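Local structure of Poly(A) RNA polymerase protein 2 (Saccharomyces cerevisiae, 3NYB) at residues K26-Y31 / V164-Q169; R50-Q55 / K106-E111. The protein probably adds adenosine residues to the 3' ends of RNAs as the catalytic polymerase of the TRAMP RNA surveillance complex. The protein carries 1 engineered substitution. All coordinates share one frame; numbering follows the deposited sequence.

Overall arrangement
The chain enters with helix 17-31, whose C-terminal end forms one side of contact 1; after a short connection, helix 36-54 follows and supplies one side of contact 2. After strands 62-65 and 79-83 comes helix 92-105, and the loop behind it, 106-111, returns to residues 50-55, so contact 2 closes a loop of about 50 residues. The remaining sheet strands and helix 145-155 follow before helix 160-173 meets residues 26-31 in contact 1. The smaller loop therefore lies wholly within the larger one. Contact 1 joins the N-terminal helix to helix 160-173; contact 2, far from the centre of the chain, ties helix 36-54 to the loop after helix 92-105. Their centres are 32 Å apart.

Contact 1: K26-Y31 / V164-Q169; sequences KDFVAY and VLIVKQ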
# COMPACT_ATOMS: atom_id res chain seq x y z
N LYS A 26 10.81 10.52 -1.99
CA LYS A 26 11.22 11.02 -0.69
C LYS A 26 10.69 12.42 -0.41
O LYS A 26 10.42 12.79 0.75
CB LYS A 26 12.74 11.03 -0.56
CG LYS A 26 13.37 9.66 -0.34
CD LYS A 26 14.88 9.78 -0.18
CE LYS A 26 15.62 8.60 -0.84
NZ LYS A 26 16.10 7.57 0.12
N ASP A 27 10.53 13.22 -1.45
CA ASP A 27 10.04 14.58 -1.26
C ASP A 27 8.57 14.56 -0.85
O ASP A 27 8.18 15.19 0.14
CB ASP A 27 10.25 15.41 -2.51
CG ASP A 27 11.72 15.68 -2.77
OD1 ASP A 27 12.51 15.57 -1.80
OD2 ASP A 27 12.08 16.01 -3.93
N PHE A 28 7.78 13.82 -1.61
CA PHE A 28 6.37 13.60 -1.33
C PHE A 28 6.15 13.05 0.08
O PHE A 28 5.38 13.61 0.85
CB PHE A 28 5.75 12.64 -2.35
CG PHE A 28 4.31 12.32 -2.07
CD1 PHE A 28 3.31 13.19 -2.45
CD2 PHE A 28 3.95 11.15 -1.42
CE1 PHE A 28 1.99 12.91 -2.19
CE2 PHE A 28 2.63 10.86 -1.16
CZ PHE A 28 1.65 11.74 -1.54
N VAL A 29 6.83 11.96 0.40
CA VAL A 29 6.72 11.32 1.71
C VAL A 29 7.02 12.30 2.84
O VAL A 29 6.36 12.28 3.87
CB VAL A 29 7.65 10.09 1.85
CG1 VAL A 29 7.60 9.52 3.27
CG2 VAL A 29 7.25 9.03 0.85
N ALA A 30 8.03 13.13 2.66
CA ALA A 30 8.36 14.10 3.71
C ALA A 30 7.29 15.18 3.76
O ALA A 30 6.90 15.63 4.84
CB ALA A 30 9.75 14.70 3.49
N TYR A 31 6.80 15.57 2.59
CA TYR A 31 5.75 16.57 2.53
C TYR A 31 4.45 16.10 3.22
O TYR A 31 3.74 16.90 3.84
CB TYR A 31 5.49 16.98 1.08
CG TYR A 31 4.37 17.97 0.92
CD1 TYR A 31 4.60 19.33 1.10
CD2 TYR A 31 3.08 17.54 0.62
CE1 TYR A 31 3.57 20.26 0.96
CE2 TYR A 31 2.04 18.47 0.49
CZ TYR A 31 2.30 19.82 0.65
OH TYR A 31 1.29 20.73 0.53
N VAL A 164 4.54 2.02 0.53
CA VAL A 164 3.16 1.91 0.99
C VAL A 164 2.43 3.24 0.88
O VAL A 164 1.29 3.30 0.39
CB VAL A 164 3.08 1.37 2.42
CG1 VAL A 164 1.67 1.50 2.95
CG2 VAL A 164 3.52 -0.09 2.45
N LEU A 165 3.08 4.33 1.29
CA LEU A 165 2.46 5.63 1.19
C LEU A 165 2.11 5.97 -0.27
O LEU A 165 1.01 6.40 -0.56
CB LEU A 165 3.32 6.71 1.82
CG LEU A 165 3.36 6.64 3.35
CD1 LEU A 165 4.35 7.65 3.93
CD2 LEU A 165 1.96 6.83 3.92
N ILE A 166 3.05 5.74 -1.18
CA ILE A 166 2.79 6.00 -2.59
C ILE A 166 1.63 5.18 -3.13
O ILE A 166 0.69 5.72 -3.72
CB ILE A 166 4.03 5.71 -3.44
CG1 ILE A 166 5.22 6.50 -2.91
CG2 ILE A 166 3.76 6.08 -4.88
CD1 ILE A 166 5.05 7.98 -3.02
N VAL A 167 1.70 3.87 -2.93
CA VAL A 167 0.64 2.97 -3.36
C VAL A 167 -0.69 3.33 -2.70
O VAL A 167 -1.76 3.19 -3.30
CB VAL A 167 0.99 1.51 -3.03
CG1 VAL A 167 -0.01 0.56 -3.66
CG2 VAL A 167 2.38 1.18 -3.51
N LYS A 168 -0.62 3.79 -1.46
CA LYS A 168 -1.83 4.13 -0.73
C LYS A 168 -2.44 5.36 -1.39
O LYS A 168 -3.63 5.37 -1.73
CB LYS A 168 -1.52 4.39 0.75
CG LYS A 168 -2.34 3.56 1.75
CD LYS A 168 -1.54 3.33 3.03
CE LYS A 168 -2.36 2.67 4.14
NZ LYS A 168 -3.45 3.54 4.64
N GLN A 169 -1.62 6.38 -1.60
CA GLN A 169 -2.06 7.59 -2.27
C GLN A 169 -2.63 7.27 -3.64
O GLN A 169 -3.73 7.69 -4.00
CB GLN A 169 -0.91 8.57 -2.43
CG GLN A 169 -1.27 9.81 -3.24
CD GLN A 169 -2.49 10.53 -2.69
OE1 GLN A 169 -2.72 10.54 -1.48
NE2 GLN A 169 -3.27 11.14 -3.57
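Phe28 reaches from helix 17-31 to two side chains of helix 160-173 at once. Its CD2 lies 3.7 Å from CD1 of Ile166, and its CZ lies 3.9 Å from CG of Gln169, both partners approaching the ring obliquely. With CG trans to the backbone N (chi1 177°), the ring extends toward the partner helix, sliding past Ile166 in the opposite direction. Gln169 crosses it at about a right angle; chi1 carries its aliphatic CG toward the ring, and the bend at chi2 (55°) turns the amide off from that line. The next residue, Val29, sets CG1 against CD1 of Leu165 at 3.8 Å, the branched side chains filling the space between the helices. Shortening the Phe28 ring to an alanine is likely to open a gap beside Ile166 and Gln169 and to leave Trp5, which meets it edge-to-face, without its aromatic partner. Ile166 also packs on Leu218 of helix 214-228, which extends the apolar layer. The segment axes pass 10.5 Å apart at 80°, a nearly perpendicular crossing of two helices at a buried interface, packed through apolar side chains and the aliphatic part of Gln169, in this polymerase of the nucleotidyltransferase superfamily.

Contact 2: R50-Q55 / K106-E111; sequences REAVKQ and KNLATE
Leu108 lays its CD1 methyl against CB of Ala52, 3.6 Å away, the one apolar touch between residues 50-55 and the loop 106-111. Alanine suits this buried place because its short side chain lets the leucine branch come close to the helix surface. The leucine gets there with CG opposite its own carbonyl carbon (chi1 -60°) and an extended chi2, which carries CD1 forward to the helix. Beside this pair, at the exposed margin where long polar chains are at home, Gln55 and Lys106 come from opposite directions. The extended glutamine brings its amide out to the ammonium end of the folded lysine: NZ of Lys106 gives a weak hydrogen bond to OE1 of Gln55 at 3.4 Å, while CE of the lysine rests 3.6 Å from NE2 of the same amide. The loop begins with a Schellman motif closing helix 92-105: Asn107 takes a positive phi of 66°, a conformation asparagine tolerates well, and the chain then turns so that Leu108 faces helix 36-54. Both segments fall in the region matching the central palm domain of the poly(A) polymerase family, and His102 of helix 92-105 also touches Gln55. Glu51 OE1, 5.7 Å from Lys106 NZ, is too far for a salt bridge but may still favour the lysine's charge.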
# COMPACT_ATOMS: atom_id res chain seq x y z
N ARG A 50 -10.61 11.92 24.63
CA ARG A 50 -10.47 10.97 25.72
C ARG A 50 -11.20 11.52 26.94
O ARG A 50 -11.97 10.81 27.59
CB ARG A 50 -8.99 10.73 26.06
CG ARG A 50 -8.76 9.78 27.23
CD ARG A 50 -7.27 9.65 27.60
NE ARG A 50 -6.50 9.03 26.53
CZ ARG A 50 -5.72 9.70 25.68
NH1 ARG A 50 -5.61 11.02 25.77
NH2 ARG A 50 -5.05 9.04 24.74
N GLU A 51 -10.96 12.79 27.21
CA GLU A 51 -11.56 13.46 28.36
C GLU A 51 -13.09 13.44 28.25
O GLU A 51 -13.78 13.29 29.26
CB GLU A 51 -10.98 14.88 28.49
CG GLU A 51 -11.63 15.76 29.55
CD GLU A 51 -12.38 16.94 28.97
OE1 GLU A 51 -12.73 17.86 29.74
OE2 GLU A 51 -12.61 16.97 27.74
N ALA A 52 -13.61 13.55 27.04
CA ALA A 52 -15.06 13.46 26.84
C ALA A 52 -15.60 12.05 27.08
O ALA A 52 -16.77 11.89 27.42
CB ALA A 52 -15.46 13.95 25.46
N VAL A 53 -14.76 11.04 26.88
CA VAL A 53 -15.16 9.66 27.10
C VAL A 53 -15.17 9.36 28.61
O VAL A 53 -16.09 8.73 29.12
CB VAL A 53 -14.22 8.68 26.36
CG1 VAL A 53 -14.55 7.24 26.70
CG2 VAL A 53 -14.31 8.90 24.84
N LYS A 54 -14.15 9.84 29.31
CA LYS A 54 -14.10 9.73 30.75
C LYS A 54 -15.42 10.17 31.37
O LYS A 54 -15.89 9.59 32.34
CB LYS A 54 -12.96 10.57 31.32
CG LYS A 54 -11.55 10.08 30.97
CD LYS A 54 -11.37 8.62 31.32
CE LYS A 54 -10.01 8.36 31.95
NZ LYS A 54 -8.90 9.03 31.22
N GLN A 55 -16.03 11.20 30.80
CA GLN A 55 -17.29 11.74 31.32
C GLN A 55 -18.44 10.74 31.33
O GLN A 55 -19.31 10.81 32.20
CB GLN A 55 -17.71 12.98 30.55
CG GLN A 55 -16.95 14.22 30.94
CD GLN A 55 -17.03 15.29 29.88
OE1 GLN A 55 -16.47 16.37 30.03
NE2 GLN A 55 -17.74 14.98 28.79
N LYS A 106 -21.79 17.91 23.29
CA LYS A 106 -20.61 18.62 23.78
C LYS A 106 -19.83 19.32 22.64
O LYS A 106 -18.77 19.90 22.88
CB LYS A 106 -19.70 17.67 24.56
CG LYS A 106 -20.31 17.06 25.82
CD LYS A 106 -20.06 17.93 27.04
CE LYS A 106 -18.56 18.11 27.27
NZ LYS A 106 -18.20 18.86 28.52
N ASN A 107 -20.35 19.24 21.42
CA ASN A 107 -19.73 19.91 20.25
C ASN A 107 -18.36 19.40 19.80
O ASN A 107 -17.56 20.17 19.26
CB ASN A 107 -19.66 21.43 20.46
CG ASN A 107 -20.96 22.12 20.11
OD1 ASN A 107 -21.37 22.14 18.95
ND2 ASN A 107 -21.62 22.69 21.12
N LEU A 108 -18.09 18.12 20.00
CA LEU A 108 -16.84 17.53 19.53
C LEU A 108 -17.08 16.77 18.24
O LEU A 108 -16.17 16.15 17.68
CB LEU A 108 -16.21 16.65 20.60
CG LEU A 108 -15.90 17.45 21.86
CD1 LEU A 108 -15.43 16.56 23.00
CD2 LEU A 108 -14.87 18.53 21.56
N ALA A 109 -18.32 16.84 17.76
CA ALA A 109 -18.70 16.19 16.52
C ALA A 109 -19.89 16.92 15.91
O ALA A 109 -20.74 17.44 16.64
CB ALA A 109 -19.05 14.74 16.78
N THR A 110 -19.94 16.95 14.58
CA THR A 110 -21.15 17.41 13.88
C THR A 110 -21.93 16.19 13.40
O THR A 110 -22.70 15.60 14.17
CB THR A 110 -20.82 18.35 12.71
OG1 THR A 110 -20.10 17.64 11.69
CG2 THR A 110 -19.99 19.53 13.18
N GLU A 111 -21.75 15.79 12.15
CA GLU A 111 -22.40 14.58 11.68
C GLU A 111 -21.61 13.37 12.12
O GLU A 111 -20.43 13.24 11.83
CB GLU A 111 -22.57 14.55 10.17
CG GLU A 111 -22.76 13.14 9.64
CD GLU A 111 -23.53 13.10 8.35
OE1 GLU A 111 -24.72 13.50 8.35
OE2 GLU A 111 -22.96 12.65 7.33